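Local coordinates for basic membrane lipoprotein (Brucella melitensis biovar Abortus, PDB 3S99) that binds adenine and probably other purines such as guanine, and may be part of an ABC-type uptake system for them, at residues Phe181-Trp187 against Gly349-Pro355. Residues are numbered along the deposited sequence; the frame is centred on the assembly and turned at random.
Sequences FRVKVIW and GVDDKLP
Trp-187 reaches from the edge strand to the C-terminal tail and donates its indole N-H to Asp-352, NE1 to OD2 2.9 Å, in a nearly straight bond (161°). OD2 lies in the indole plane and is met on its syn side, the N-H tilted 20° out of the carboxylate plane; Tyr-346 also hydrogen-bonds this OD2, so two bonds grip it. This end is the tight part. The indole is flanked on one face by Pro-355 CG and on the opposite face by Val-185 CG1, both offset toward the rim, while Leu-354 CD1 lies 4.3 Å from Trp-187 CZ2. With CG of Asp-352 anti to its backbone N (chi1 -169°), the carboxylate extends across Val-185, whose CG1 lies 3.9 Å from OD2. Toward Gly-349 the contact loosens: a water accepts from Val-183 N (3.0 Å) and lies within hydrogen-bonding distance of Gly-349 O and Asp-351 OD2. Exposed Arg-182 brings its CD to 3.9 Å from Asp-351 OD2 without a salt bridge. The tail runs nearly parallel to strand 182-187, without regular backbone pairing, along one of two sheet domains consistent with a type I periplasmic-binding-protein fold; the bound adenine is about 11 Å from the Trp-187 side chain. The strand's other edge pairs with strand 151-156; Val-183 and Trp-187 pack on helix 161-175, Lys-184 and Ile-186 on helix 194-206.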
ATOM      1  N   PHE A 181     -19.163  -7.057 -11.716  1.00 21.52           N
ATOM      2  CA  PHE A 181     -18.231  -7.556 -10.721  1.00 21.58           C
ATOM      3  C   PHE A 181     -18.630  -7.071  -9.310  1.00 22.59           C
ATOM      4  O   PHE A 181     -19.032  -5.898  -9.120  1.00 21.15           O
ATOM      5  CB  PHE A 181     -16.777  -7.125 -11.039  1.00 20.81           C
ATOM      6  CG  PHE A 181     -15.738  -7.976 -10.364  1.00 19.55           C
ATOM      7  CD1 PHE A 181     -15.152  -7.582  -9.154  1.00 17.92           C
ATOM      8  CD2 PHE A 181     -15.370  -9.182 -10.917  1.00 18.98           C
ATOM      9  CE1 PHE A 181     -14.221  -8.360  -8.529  1.00 17.48           C
ATOM     10  CE2 PHE A 181     -14.410  -9.994 -10.278  1.00 20.96           C
ATOM     11  CZ  PHE A 181     -13.836  -9.581  -9.083  1.00 17.11           C
ATOM     12  N   ARG A 182     -18.497  -7.968  -8.332  1.00 23.07           N
ATOM     13  CA  ARG A 182     -18.791  -7.642  -6.945  1.00 24.24           C
ATOM     14  C   ARG A 182     -17.604  -7.953  -6.060  1.00 23.42           C
ATOM     15  O   ARG A 182     -16.814  -8.836  -6.361  1.00 22.36           O
ATOM     16  CB  ARG A 182     -19.993  -8.437  -6.413  1.00 26.31           C
ATOM     17  CG  ARG A 182     -21.213  -8.464  -7.307  1.00 29.84           C
ATOM     18  CD  ARG A 182     -21.906  -7.131  -7.401  1.00 35.44           C
ATOM     19  NE  ARG A 182     -22.899  -7.198  -8.479  1.00 42.17           N
ATOM     20  CZ  ARG A 182     -23.578  -6.164  -8.965  1.00 46.31           C
ATOM     21  NH1 ARG A 182     -23.428  -4.939  -8.451  1.00 47.22           N
ATOM     22  NH2 ARG A 182     -24.424  -6.365  -9.970  1.00 49.75           N
ATOM     23  N   VAL A 183     -17.486  -7.195  -4.969  1.00 23.43           N
ATOM     24  CA  VAL A 183     -16.599  -7.546  -3.843  1.00 23.51           C
ATOM     25  C   VAL A 183     -17.391  -7.728  -2.553  1.00 24.15           C
ATOM     26  O   VAL A 183     -18.413  -7.073  -2.341  1.00 24.30           O
ATOM     27  CB  VAL A 183     -15.506  -6.485  -3.594  1.00 22.87           C
ATOM     28  CG1 VAL A 183     -14.511  -6.483  -4.761  1.00 23.81           C
ATOM     29  CG2 VAL A 183     -16.135  -5.120  -3.384  1.00 23.05           C
ATOM     30  N   LYS A 184     -16.909  -8.644  -1.709  1.00 24.75           N
ATOM     31  CA  LYS A 184     -17.387  -8.796  -0.337  1.00 25.42           C
ATOM     32  C   LYS A 184     -16.266  -8.329   0.584  1.00 24.65           C
ATOM     33  O   LYS A 184     -15.155  -8.858   0.541  1.00 24.23           O
ATOM     34  CB  LYS A 184     -17.746 -10.250  -0.040  1.00 26.40           C
ATOM     35  CG  LYS A 184     -18.933 -10.808  -0.857  1.00 30.15           C
ATOM     36  CD  LYS A 184     -19.623 -11.978  -0.124  1.00 34.00           C
ATOM     37  CE  LYS A 184     -20.883 -12.460  -0.825  1.00 36.20           C
ATOM     38  NZ  LYS A 184     -20.574 -13.439  -1.901  1.00 38.80           N
ATOM     39  N   VAL A 185     -16.541  -7.325   1.410  1.00 24.60           N
ATOM     40  CA  VAL A 185     -15.516  -6.739   2.254  1.00 23.54           C
ATOM     41  C   VAL A 185     -15.668  -7.172   3.688  1.00 24.33           C
ATOM     42  O   VAL A 185     -16.766  -7.097   4.242  1.00 24.86           O
ATOM     43  CB  VAL A 185     -15.572  -5.207   2.222  1.00 23.26           C
ATOM     44  CG1 VAL A 185     -14.463  -4.612   3.085  1.00 21.89           C
ATOM     45  CG2 VAL A 185     -15.482  -4.712   0.791  1.00 22.50           C
ATOM     46  N   ILE A 186     -14.568  -7.613   4.290  1.00 23.69           N
ATOM     47  CA  ILE A 186     -14.523  -7.830   5.738  1.00 24.68           C
ATOM     48  C   ILE A 186     -13.442  -6.931   6.315  1.00 23.89           C
ATOM     49  O   ILE A 186     -12.336  -6.913   5.781  1.00 23.42           O
ATOM     50  CB  ILE A 186     -14.214  -9.296   6.104  1.00 24.93           C
ATOM     51  CG1 ILE A 186     -15.395 -10.189   5.719  1.00 27.42           C
ATOM     52  CG2 ILE A 186     -13.942  -9.423   7.635  1.00 24.94           C
ATOM     53  CD1 ILE A 186     -15.269 -11.664   6.186  1.00 26.36           C
ATOM     54  N   TRP A 187     -13.763  -6.176   7.371  1.00 24.21           N
ATOM     55  CA  TRP A 187     -12.779  -5.267   7.998  1.00 23.85           C
ATOM     56  C   TRP A 187     -12.076  -5.963   9.153  1.00 24.30           C
ATOM     57  O   TRP A 187     -12.714  -6.523   9.986  1.00 23.14           O
ATOM     58  CB  TRP A 187     -13.460  -3.978   8.489  1.00 23.87           C
ATOM     59  CG  TRP A 187     -13.882  -3.145   7.353  1.00 22.42           C
ATOM     60  CD1 TRP A 187     -15.118  -3.079   6.813  1.00 23.44           C
ATOM     61  CD2 TRP A 187     -13.047  -2.300   6.565  1.00 21.05           C
ATOM     62  NE1 TRP A 187     -15.123  -2.228   5.732  1.00 23.18           N
ATOM     63  CE2 TRP A 187     -13.861  -1.722   5.570  1.00 20.68           C
ATOM     64  CE3 TRP A 187     -11.685  -1.962   6.609  1.00 20.65           C
ATOM     65  CZ2 TRP A 187     -13.356  -0.830   4.602  1.00 20.24           C
ATOM     66  CZ3 TRP A 187     -11.189  -1.055   5.678  1.00 19.11           C
ATOM     67  CH2 TRP A 187     -12.024  -0.513   4.668  1.00 20.02           C
ATOM     68  N   GLY A 349     -21.380   0.043  -7.338  1.00 23.80           N
ATOM     69  CA  GLY A 349     -21.100  -1.388  -7.446  1.00 24.08           C
ATOM     70  C   GLY A 349     -20.564  -2.021  -6.173  1.00 24.31           C
ATOM     71  O   GLY A 349     -20.609  -3.258  -6.021  1.00 24.59           O
ATOM     72  N   VAL A 350     -20.038  -1.198  -5.271  1.00 24.70           N
ATOM     73  CA  VAL A 350     -19.540  -1.692  -4.003  1.00 25.65           C
ATOM     74  C   VAL A 350     -20.750  -1.853  -3.069  1.00 29.20           C
ATOM     75  O   VAL A 350     -21.665  -1.010  -3.046  1.00 30.27           O
ATOM     76  CB  VAL A 350     -18.464  -0.751  -3.383  1.00 25.05           C
ATOM     77  CG1 VAL A 350     -17.954  -1.317  -2.038  1.00 24.62           C
ATOM     78  CG2 VAL A 350     -17.276  -0.520  -4.375  1.00 20.68           C
ATOM     79  N   ASP A 351     -20.754  -2.923  -2.290  1.00 31.02           N
ATOM     80  CA  ASP A 351     -21.904  -3.221  -1.430  1.00 34.02           C
ATOM     81  C   ASP A 351     -21.679  -2.850   0.048  1.00 35.07           C
ATOM     82  O   ASP A 351     -22.624  -2.725   0.812  1.00 36.56           O
ATOM     83  CB  ASP A 351     -22.292  -4.694  -1.630  1.00 34.76           C
ATOM     84  CG  ASP A 351     -22.724  -4.974  -3.079  1.00 35.64           C
ATOM     85  OD1 ASP A 351     -23.550  -4.184  -3.612  1.00 36.48           O
ATOM     86  OD2 ASP A 351     -22.229  -5.950  -3.693  1.00 36.34           O
ATOM     87  N   ASP A 352     -20.429  -2.619   0.424  1.00 35.15           N
ATOM     88  CA  ASP A 352     -20.066  -2.324   1.809  1.00 35.93           C
ATOM     89  C   ASP A 352     -20.601  -0.957   2.322  1.00 37.62           C
ATOM     90  O   ASP A 352     -20.829  -0.023   1.549  1.00 36.97           O
ATOM     91  CB  ASP A 352     -18.548  -2.406   1.927  1.00 34.83           C
ATOM     92  CG  ASP A 352     -18.058  -2.387   3.370  1.00 33.22           C
ATOM     93  OD1 ASP A 352     -18.697  -3.015   4.236  1.00 35.77           O
ATOM     94  OD2 ASP A 352     -17.019  -1.772   3.626  1.00 28.41           O
ATOM     95  N   LYS A 353     -20.852  -0.869   3.626  1.00 39.92           N
ATOM     96  CA  LYS A 353     -21.221   0.410   4.249  1.00 42.02           C
ATOM     97  C   LYS A 353     -19.954   0.933   4.870  1.00 42.67           C
ATOM     98  O   LYS A 353     -19.335   0.234   5.676  1.00 43.01           O
ATOM     99  CB  LYS A 353     -22.297   0.249   5.341  1.00 43.18           C
ATOM    100  N   LEU A 354     -19.566   2.149   4.508  1.00 43.72           N
ATOM    101  CA  LEU A 354     -18.321   2.699   5.001  1.00 44.74           C
ATOM    102  C   LEU A 354     -18.460   3.104   6.489  1.00 46.89           C
ATOM    103  O   LEU A 354     -19.351   3.894   6.835  1.00 47.51           O
ATOM    104  CB  LEU A 354     -17.859   3.866   4.113  1.00 44.36           C
ATOM    105  CG  LEU A 354     -16.342   4.091   3.985  1.00 42.98           C
ATOM    106  CD1 LEU A 354     -15.557   2.805   3.793  1.00 41.36           C
ATOM    107  CD2 LEU A 354     -16.067   5.030   2.831  1.00 42.17           C
ATOM    108  N   PRO A 355     -17.605   2.520   7.374  1.00 48.34           N
ATOM    109  CA  PRO A 355     -17.537   2.876   8.813  1.00 49.84           C
ATOM    110  C   PRO A 355     -17.317   4.360   9.097  1.00 50.14           C
ATOM    111  O   PRO A 355     -18.243   5.029   9.563  1.00 51.76           O
ATOM    112  CB  PRO A 355     -16.333   2.071   9.322  1.00 49.31           C
ATOM    113  CG  PRO A 355     -16.223   0.889   8.376  1.00 48.75           C
ATOM    114  CD  PRO A 355     -16.693   1.396   7.044  1.00 47.51           C
TER
HETATM  115  O   HOH W   1     -19.768  -5.325  -4.382  1.00 23.38           O